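Side-chain contacts in putative polyketide cyclase (Bacillus cereus, PDB 3K0Z), which is of unknown function but, as a putative lipoprotein of the SnoaL-like family, may be a polyketide cyclase: residues 22-27 and 35-40; 44-49 and 81-86; 53-58 and 74-79. All coordinates share one frame; numbering follows the deposited sequence.

Interaction 1 (22-27 and 35-40)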
loop_
_atom_site.group_PDB
_atom_site.type_symbol
_atom_site.label_atom_id
_atom_site.label_comp_id
_atom_site.label_asym_id
_atom_site.label_seq_id
_atom_site.Cartn_x
_atom_site.Cartn_y
_atom_site.Cartn_z
HETATM N N MSE A 22 -1.954 -7.777 13.025
HETATM C CA MSE A 22 -0.526 -7.719 12.748
HETATM C C MSE A 22 0.019 -9.057 12.358
HETATM O O MSE A 22 -0.410 -10.067 12.908
HETATM C CB MSE A 22 0.275 -7.359 14.015
HETATM C CG MSE A 22 0.349 -5.965 14.354
HETATM SE SE MSE A 22 1.603 -5.616 15.836
HETATM C CE MSE A 22 0.850 -6.457 17.163
ATOM N N THR A 23 1.005 -9.043 11.468
ATOM C CA THR A 23 1.800 -10.187 11.152
ATOM C C THR A 23 3.277 -9.803 11.339
ATOM O O THR A 23 3.793 -8.867 10.704
ATOM C CB THR A 23 1.525 -10.655 9.705
ATOM O OG1 THR A 23 0.143 -10.996 9.583
ATOM C CG2 THR A 23 2.385 -11.833 9.351
ATOM N N ILE A 24 3.952 -10.522 12.225
ATOM C CA ILE A 24 5.363 -10.284 12.475
ATOM C C ILE A 24 6.244 -11.495 12.145
ATOM O O ILE A 24 6.025 -12.603 12.633
ATOM C CB ILE A 24 5.630 -9.888 13.921
ATOM C CG1 ILE A 24 4.676 -8.754 14.366
ATOM C CG2 ILE A 24 7.102 -9.498 14.027
ATOM C CD1 ILE A 24 4.713 -8.399 15.883
ATOM N N ASP A 25 7.248 -11.233 11.320
ATOM C CA ASP A 25 8.308 -12.194 10.941
ATOM C C ASP A 25 8.853 -12.835 12.231
ATOM O O ASP A 25 9.367 -12.132 13.085
ATOM C CB ASP A 25 9.386 -11.347 10.241
ATOM C CG ASP A 25 10.677 -12.078 9.891
ATOM O OD1 ASP A 25 10.911 -13.249 10.260
ATOM O OD2 ASP A 25 11.502 -11.386 9.247
ATOM N N PRO A 26 8.699 -14.159 12.383
ATOM C CA PRO A 26 9.151 -14.895 13.570
ATOM C C PRO A 26 10.642 -14.866 13.848
ATOM O O PRO A 26 11.061 -15.133 14.965
ATOM C CB PRO A 26 8.743 -16.343 13.266
ATOM C CG PRO A 26 7.733 -16.265 12.236
ATOM C CD PRO A 26 7.964 -15.030 11.457
ATOM N N SER A 27 11.426 -14.517 12.842
ATOM C CA SER A 27 12.856 -14.504 12.943
ATOM C C SER A 27 13.343 -13.243 13.623
ATOM O O SER A 27 14.454 -13.228 14.107
ATOM C CB SER A 27 13.473 -14.647 11.550
ATOM O OG SER A 27 13.385 -13.429 10.835
ATOM N N GLU A 35 10.682 -2.539 18.401
ATOM C CA GLU A 35 11.073 -1.202 17.987
ATOM C C GLU A 35 10.479 -0.794 16.600
ATOM O O GLU A 35 10.203 0.376 16.341
ATOM C CB GLU A 35 12.583 -1.040 18.090
ATOM C CG GLU A 35 13.340 -1.744 17.014
ATOM C CD GLU A 35 14.822 -1.946 17.336
ATOM O OE1 GLU A 35 15.277 -1.506 18.413
ATOM O OE2 GLU A 35 15.531 -2.556 16.479
HETATM N N MSE A 36 10.249 -1.755 15.732
HETATM C CA MSE A 36 9.589 -1.494 14.458
HETATM C C MSE A 36 8.109 -1.183 14.659
HETATM O O MSE A 36 7.575 -0.235 14.050
HETATM C CB MSE A 36 9.804 -2.694 13.528
HETATM C CG MSE A 36 11.220 -2.805 13.099
HETATM SE SE MSE A 36 11.590 -4.483 12.214
HETATM C CE MSE A 36 11.079 -3.977 10.350
ATOM N N VAL A 37 7.427 -1.944 15.508
ATOM C CA VAL A 37 5.991 -1.693 15.766
ATOM C C VAL A 37 5.822 -0.329 16.451
ATOM O O VAL A 37 4.956 0.453 16.078
ATOM C CB VAL A 37 5.343 -2.832 16.594
ATOM C CG1 VAL A 37 4.004 -2.424 17.103
ATOM C CG2 VAL A 37 5.235 -4.108 15.741
ATOM N N HIS A 38 6.689 -0.021 17.417
ATOM C CA HIS A 38 6.627 1.240 18.133
ATOM C C HIS A 38 6.886 2.424 17.206
ATOM O O HIS A 38 6.263 3.453 17.360
ATOM C CB HIS A 38 7.629 1.231 19.286
ATOM C CG HIS A 38 7.176 0.411 20.454
ATOM N ND1 HIS A 38 7.848 0.385 21.655
ATOM C CD2 HIS A 38 6.079 -0.371 20.611
ATOM C CE1 HIS A 38 7.200 -0.418 22.492
ATOM N NE2 HIS A 38 6.110 -0.875 21.880
ATOM N N ALA A 39 7.773 2.285 16.238
ATOM C CA ALA A 39 8.004 3.397 15.294
ATOM C C ALA A 39 6.736 3.633 14.497
ATOM O O ALA A 39 6.325 4.770 14.245
ATOM C CB ALA A 39 9.198 3.072 14.359
ATOM N N ALA A 40 6.098 2.549 14.096
ATOM C CA ALA A 40 4.824 2.659 13.354
ATOM C C ALA A 40 3.780 3.315 14.216
ATOM O O ALA A 40 3.092 4.187 13.743
ATOM C CB ALA A 40 4.350 1.305 12.919
#

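Interaction 2 (44-49 and 81-86)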
loop_
_atom_site.group_PDB
_atom_site.type_symbol
_atom_site.label_atom_id
_atom_site.label_comp_id
_atom_site.label_asym_id
_atom_site.label_seq_id
_atom_site.Cartn_x
_atom_site.Cartn_y
_atom_site.Cartn_z
ATOM N N TYR A 44 1.935 6.860 13.271
ATOM C CA TYR A 44 0.477 7.087 13.133
ATOM C C TYR A 44 -0.125 7.909 14.295
ATOM O O TYR A 44 -1.142 8.571 14.082
ATOM C CB TYR A 44 -0.308 5.818 12.734
ATOM C CG TYR A 44 0.314 5.326 11.452
ATOM C CD1 TYR A 44 0.173 6.053 10.275
ATOM C CD2 TYR A 44 1.158 4.233 11.448
ATOM C CE1 TYR A 44 0.865 5.716 9.109
ATOM C CE2 TYR A 44 1.823 3.851 10.271
ATOM C CZ TYR A 44 1.665 4.606 9.116
ATOM O OH TYR A 44 2.344 4.259 7.989
ATOM N N ALA A 45 0.498 7.913 15.473
ATOM C CA ALA A 45 0.143 8.903 16.530
ATOM C C ALA A 45 0.343 10.337 16.014
ATOM O O ALA A 45 -0.475 11.206 16.266
ATOM C CB ALA A 45 0.929 8.682 17.829
ATOM N N PHE A 46 1.439 10.572 15.297
ATOM C CA PHE A 46 1.682 11.876 14.758
ATOM C C PHE A 46 0.590 12.219 13.740
ATOM O O PHE A 46 -0.011 13.286 13.798
ATOM C CB PHE A 46 3.053 11.971 14.113
ATOM C CG PHE A 46 3.222 13.237 13.361
ATOM C CD1 PHE A 46 3.304 14.448 14.041
ATOM C CD2 PHE A 46 3.201 13.243 11.983
ATOM C CE1 PHE A 46 3.406 15.653 13.337
ATOM C CE2 PHE A 46 3.313 14.425 11.270
ATOM C CZ PHE A 46 3.404 15.630 11.939
ATOM N N TRP A 47 0.318 11.321 12.802
ATOM C CA TRP A 47 -0.745 11.618 11.835
ATOM C C TRP A 47 -2.091 11.797 12.522
ATOM O O TRP A 47 -2.907 12.597 12.050
ATOM C CB TRP A 47 -0.835 10.563 10.766
ATOM C CG TRP A 47 0.380 10.541 9.842
ATOM C CD1 TRP A 47 1.242 9.506 9.655
ATOM C CD2 TRP A 47 0.859 11.621 8.995
ATOM N NE1 TRP A 47 2.210 9.858 8.745
ATOM C CE2 TRP A 47 2.012 11.157 8.344
ATOM C CE3 TRP A 47 0.407 12.921 8.727
ATOM C CZ2 TRP A 47 2.718 11.934 7.409
ATOM C CZ3 TRP A 47 1.127 13.720 7.815
ATOM C CH2 TRP A 47 2.278 13.213 7.178
ATOM N N ASP A 48 -2.337 11.081 13.625
ATOM C CA ASP A 48 -3.615 11.239 14.323
ATOM C C ASP A 48 -3.696 12.557 15.100
ATOM O O ASP A 48 -4.767 13.145 15.190
ATOM C CB ASP A 48 -3.826 10.054 15.237
ATOM C CG ASP A 48 -5.220 10.024 15.885
ATOM O OD1 ASP A 48 -6.255 10.149 15.203
ATOM O OD2 ASP A 48 -5.270 9.887 17.100
ATOM N N THR A 49 -2.566 13.015 15.647
ATOM C CA THR A 49 -2.533 14.153 16.569
ATOM C C THR A 49 -1.886 15.450 16.082
ATOM O O THR A 49 -2.245 16.542 16.560
ATOM C CB THR A 49 -1.822 13.748 17.873
ATOM O OG1 THR A 49 -0.425 13.549 17.618
ATOM C CG2 THR A 49 -2.431 12.459 18.392
ATOM N N PHE A 81 4.203 20.200 7.716
ATOM C CA PHE A 81 3.348 20.908 6.763
ATOM C C PHE A 81 2.036 20.181 6.533
ATOM O O PHE A 81 0.975 20.770 6.647
ATOM C CB PHE A 81 4.056 21.124 5.433
ATOM C CG PHE A 81 3.182 21.781 4.393
ATOM C CD1 PHE A 81 3.001 23.146 4.402
ATOM C CD2 PHE A 81 2.520 21.028 3.424
ATOM C CE1 PHE A 81 2.169 23.761 3.455
ATOM C CE2 PHE A 81 1.687 21.643 2.488
ATOM C CZ PHE A 81 1.505 23.006 2.527
ATOM N N ALA A 82 2.120 18.890 6.241
ATOM C CA ALA A 82 0.973 18.061 5.898
ATOM C C ALA A 82 -0.073 17.955 7.012
ATOM O O ALA A 82 -1.296 18.020 6.743
ATOM C CB ALA A 82 1.471 16.615 5.445
ATOM N N ALA A 83 0.390 17.771 8.235
ATOM C CA ALA A 83 -0.490 17.659 9.395
ATOM C C ALA A 83 -1.314 18.949 9.579
ATOM O O ALA A 83 -2.516 18.898 9.794
ATOM C CB ALA A 83 0.323 17.365 10.648
ATOM N N GLN A 84 -0.658 20.100 9.484
ATOM C CA GLN A 84 -1.327 21.384 9.653
ATOM C C GLN A 84 -2.220 21.708 8.472
ATOM O O GLN A 84 -3.329 22.213 8.664
ATOM C CB GLN A 84 -0.299 22.507 9.799
ATOM C CG GLN A 84 0.549 22.412 11.018
ATOM C CD GLN A 84 1.592 23.504 11.062
ATOM O OE1 GLN A 84 1.280 24.630 11.395
ATOM N NE2 GLN A 84 2.831 23.171 10.679
ATOM N N ASN A 85 -1.733 21.391 7.252
ATOM C CA ASN A 85 -2.425 21.732 6.022
ATOM C C ASN A 85 -3.748 20.952 5.960
ATOM O O ASN A 85 -4.785 21.517 5.696
ATOM C CB ASN A 85 -1.516 21.425 4.818
ATOM C CG ASN A 85 -2.122 21.834 3.475
ATOM O OD1 ASN A 85 -2.463 22.994 3.257
ATOM N ND2 ASN A 85 -2.244 20.865 2.564
ATOM N N PHE A 86 -3.705 19.661 6.264
ATOM C CA PHE A 86 -4.910 18.859 6.262
ATOM C C PHE A 86 -6.002 19.409 7.213
ATOM O O PHE A 86 -7.173 19.513 6.839
ATOM C CB PHE A 86 -4.566 17.420 6.624
ATOM C CG PHE A 86 -5.652 16.459 6.275
ATOM C CD1 PHE A 86 -6.670 16.179 7.170
ATOM C CD2 PHE A 86 -5.680 15.877 5.034
ATOM C CE1 PHE A 86 -7.686 15.289 6.828
ATOM C CE2 PHE A 86 -6.665 14.987 4.704
ATOM C CZ PHE A 86 -7.666 14.685 5.604
#

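Interaction 3 (53-58 and 74-79)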
loop_
_atom_site.group_PDB
_atom_site.type_symbol
_atom_site.label_atom_id
_atom_site.label_comp_id
_atom_site.label_asym_id
_atom_site.label_seq_id
_atom_site.Cartn_x
_atom_site.Cartn_y
_atom_site.Cartn_z
ATOM N N GLU A 53 6.471 17.013 18.424
ATOM C CA GLU A 53 7.526 16.455 19.255
ATOM C C GLU A 53 7.731 14.947 19.002
ATOM O O GLU A 53 8.775 14.404 19.340
ATOM C CB GLU A 53 7.300 16.756 20.719
ATOM C CG GLU A 53 6.124 16.021 21.383
ATOM C CD GLU A 53 4.806 16.793 21.316
ATOM O OE1 GLU A 53 4.662 17.768 20.487
ATOM O OE2 GLU A 53 3.905 16.398 22.108
ATOM N N LEU A 54 6.762 14.293 18.372
ATOM C CA LEU A 54 6.900 12.864 18.001
ATOM C C LEU A 54 7.887 12.660 16.871
ATOM O O LEU A 54 8.543 11.602 16.735
ATOM C CB LEU A 54 5.543 12.273 17.593
ATOM C CG LEU A 54 4.532 12.039 18.718
ATOM C CD1 LEU A 54 3.272 11.595 18.100
ATOM C CD2 LEU A 54 5.084 10.987 19.775
ATOM N N ILE A 55 7.999 13.649 16.011
ATOM C CA ILE A 55 8.825 13.476 14.798
ATOM C C ILE A 55 10.276 13.020 15.049
ATOM O O ILE A 55 10.709 11.990 14.529
ATOM C CB ILE A 55 8.747 14.734 13.892
ATOM C CG1 ILE A 55 7.336 14.861 13.320
ATOM C CG2 ILE A 55 9.762 14.658 12.734
ATOM C CD1 ILE A 55 7.067 16.163 12.622
ATOM N N PRO A 56 11.034 13.750 15.855
ATOM C CA PRO A 56 12.359 13.241 16.104
ATOM C C PRO A 56 12.426 11.928 16.892
ATOM O O PRO A 56 13.502 11.330 16.979
ATOM C CB PRO A 56 13.028 14.374 16.892
ATOM C CG PRO A 56 11.948 15.239 17.363
ATOM C CD PRO A 56 10.771 15.024 16.536
ATOM N N GLN A 57 11.324 11.477 17.489
ATOM C CA GLN A 57 11.365 10.188 18.153
ATOM C C GLN A 57 11.027 9.070 17.172
ATOM O O GLN A 57 11.125 7.895 17.522
ATOM C CB GLN A 57 10.381 10.149 19.316
ATOM C CG GLN A 57 10.642 11.220 20.396
ATOM C CD GLN A 57 9.565 11.221 21.447
ATOM O OE1 GLN A 57 9.513 10.331 22.269
ATOM N NE2 GLN A 57 8.709 12.251 21.440
ATOM N N THR A 58 10.607 9.434 15.956
ATOM C CA THR A 58 9.994 8.468 15.030
ATOM C C THR A 58 10.745 8.297 13.715
ATOM O O THR A 58 10.898 7.157 13.237
ATOM C CB THR A 58 8.560 8.886 14.718
ATOM O OG1 THR A 58 7.857 9.166 15.939
ATOM C CG2 THR A 58 7.813 7.789 13.902
ATOM N N GLN A 74 9.690 18.039 0.916
ATOM C CA GLN A 74 10.426 16.831 1.268
ATOM C C GLN A 74 10.837 16.896 2.748
ATOM O O GLN A 74 10.932 17.982 3.324
ATOM C CB GLN A 74 11.655 16.696 0.377
ATOM C CG GLN A 74 12.493 15.448 0.589
ATOM C CD GLN A 74 11.675 14.170 0.491
ATOM O OE1 GLN A 74 11.260 13.624 1.512
ATOM N NE2 GLN A 74 11.404 13.716 -0.729
ATOM N N GLY A 75 11.001 15.727 3.365
ATOM C CA GLY A 75 11.604 15.609 4.689
ATOM C C GLY A 75 10.720 15.816 5.888
ATOM O O GLY A 75 9.484 15.899 5.781
ATOM N N THR A 76 11.366 15.956 7.038
ATOM C CA THR A 76 10.637 16.197 8.276
ATOM C C THR A 76 9.773 17.475 8.215
ATOM O O THR A 76 8.679 17.484 8.762
ATOM C CB THR A 76 11.586 16.247 9.501
ATOM O OG1 THR A 76 12.532 17.286 9.324
ATOM C CG2 THR A 76 12.313 14.906 9.707
ATOM N N GLU A 77 10.223 18.520 7.516
ATOM C CA GLU A 77 9.458 19.759 7.455
ATOM C C GLU A 77 8.139 19.536 6.698
ATOM O O GLU A 77 7.132 20.205 6.959
ATOM C CB GLU A 77 10.295 20.943 6.899
ATOM C CG GLU A 77 10.431 21.075 5.357
ATOM C CD GLU A 77 11.396 22.189 4.920
ATOM O OE1 GLU A 77 11.705 23.111 5.697
ATOM O OE2 GLU A 77 11.845 22.152 3.770
ATOM N N GLY A 78 8.142 18.559 5.801
ATOM C CA GLY A 78 6.942 18.180 5.048
ATOM C C GLY A 78 5.926 17.403 5.861
ATOM O O GLY A 78 4.725 17.444 5.555
ATOM N N LEU A 79 6.391 16.668 6.871
ATOM C CA LEU A 79 5.489 16.008 7.792
ATOM C C LEU A 79 4.674 17.045 8.605
ATOM O O LEU A 79 3.472 16.918 8.807
ATOM C CB LEU A 79 6.289 15.102 8.738
ATOM C CG LEU A 79 7.003 13.928 8.018
ATOM C CD1 LEU A 79 7.861 13.170 8.990
ATOM C CD2 LEU A 79 6.003 12.979 7.287
#

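Interaction 1 (22-27 and 35-40)
Met22, present as selenomethionine, reaches from strand 22-24, the outermost strand of the sheet within this chain, to Val37 on helix 30-49. Its CB starts toward the helix, but Met22 CG still stays 5.4 Å from Val37 CG2. CG is anti to the carbonyl carbon (chi1 -82°) and the chain runs extended to SE, the atom that makes the contact: Met22 SE lies 3.9 Å from Val37 CG2 and 4.2 Å from Val37 CG1, so it meets both methyls of the fork. The chain then bends at chi3 (-64°), which turns CE away from Val37. The two side chains cross at about a right angle.

Ile24 lies two residues along the strand and so points to the same side; in the conformer described, one of two, its CD1 adds a loose touch of 4.3 Å to Val37 CG2. Thr23, between them, points the other way and packs on Val103 of the second subunit. This alternation is that of a β-strand laid against a helix. Strand 22-24 runs parallel to strand 93-103, with Thr23 bonded through its backbone to Leu100 and Val102, and helix 30-49 packs on the sheet, as in NTF2-like α+β folds. Past the strand, Asp25 OD1 takes Ser27 N at 2.9 Å, an Asx turn, and Ser27 OG at 2.5 Å, both from the same face of the carboxylate. Asp25 OD1 of the second subunit approaches this same oxygen, a closeness of like charges that could raise the affinity of the pair for a proton.

Interaction 2 (44-49 and 81-86)
Helices 44-49 and 81-86 run at 31° to each other with their axes 9.7 Å apart at closest, and Trp47 CA and Ala83 CA, 6.5 Å apart, mark the register. Across this gap the rings of Phe46 and Trp47 meet the CB atoms of Ala83 and Ala82. Phe46 holds CG anti to its backbone N (chi1 171°), which extends the ring until Phe46 CZ stands 3.8 Å from Ala83 CB, in an oblique approach. Trp47 has the other setting, CG anti to the carbonyl carbon (chi1 -68°), and brings the six-membered end of the indole to Ala82: Ala82 CB lies in the ring plane at its edge, 3.8 Å from Trp47 CZ3 and 3.9 Å from Trp47 CH2. The rings also pack together: Phe46 CD2 lies over the centre of the Trp47 indole, 4.1 Å above its plane. No hydrogen bond between the two segments joins the helices; Arg87 adds a polar link, its NH1 binding Ala83 O and its NH2 binding Trp47 O. Ala82 also lies beside a bound molecule of 2-[N-cyclohexylamino]ethane sulfonic acid, probably from the crystallisation liquor, which accepts a hydrogen bond from Asn85 ND2. Leu79 of helix 76-87 touches both aromatic residues, while Phe43 meets the indole edge-to-face. From the same part of helix 30-49, Tyr44 packs on strands 93-103 and 106-117, so this helix lies between the sheet and helix 76-87.

Interaction 3 (53-58 and 74-79)
Ile55 divides its two branches between Thr76 and Leu79, which are three residues apart in sequence, both with CB directed at Ile55. Its chi1 of -67° sets CG2 anti to the backbone N and directs it to Thr76, where Ile55 CG2 sits 4.0 Å from both CB and CG2 of Thr76. The longer branch carries Ile55 CD1 to Leu79, 4.1 Å from Leu79 CB; it is therefore the root of the leucine, not its methyls, that is met. Ile55 crosses both partners obliquely. Thr76 presents its methyl rather than its hydroxyl: chi1 of 60° places Thr76 OG1 between the backbone N and the carbonyl carbon, 5.1 Å from Ile55 CG2. The contact is wholly apolar, and several nearby polar groups pair within their own segment. Leu54 O is gripped from opposite faces of its plane, by Thr58 OG1 at 2.7 Å and by Gln57 N, while Gln57 NE2 reaches Glu53 O at 3.0 Å in a nearly straight bond (175°). On the other side Gln74 OE1 receives Gly75 N at 2.8 Å as well as Asp65 N, which ties the approach to helix 76-87 to strand 63-65. Val59 touches both Thr76 and Leu79, and Leu79 also packs on Phe63. The arrangement is an apolar packing of the weakly bonded turn at 55-58 on the start of helix 76-87, beside strands 59-60 and 63-65 of the SnoaL-like, NTF2-type fold.

Overall arrangement
From the N terminus, interaction 1 closes a short loop of seven residues, setting strand 22-24, outermost in the sheet within this chain, against the first half of helix 30-49. The same helix continues into interaction 2, which closes a far longer loop with helix 76-87; the centres of interactions 1 and 2 are about 22 Å apart, on opposite sides of the chain's centre. Interaction 3 lies within that longer excursion: 53-58 and 74-79 meet beside strands 59-60 and 63-65 before helix 76-87 goes on to 81-86. Interactions 2 and 3 adjoin, with centres about 10 Å apart, where residues of helix 30-49 meet Leu54 and Leu79. Interactions 1 and 3 touch lightly, where Ala39 meets Thr58.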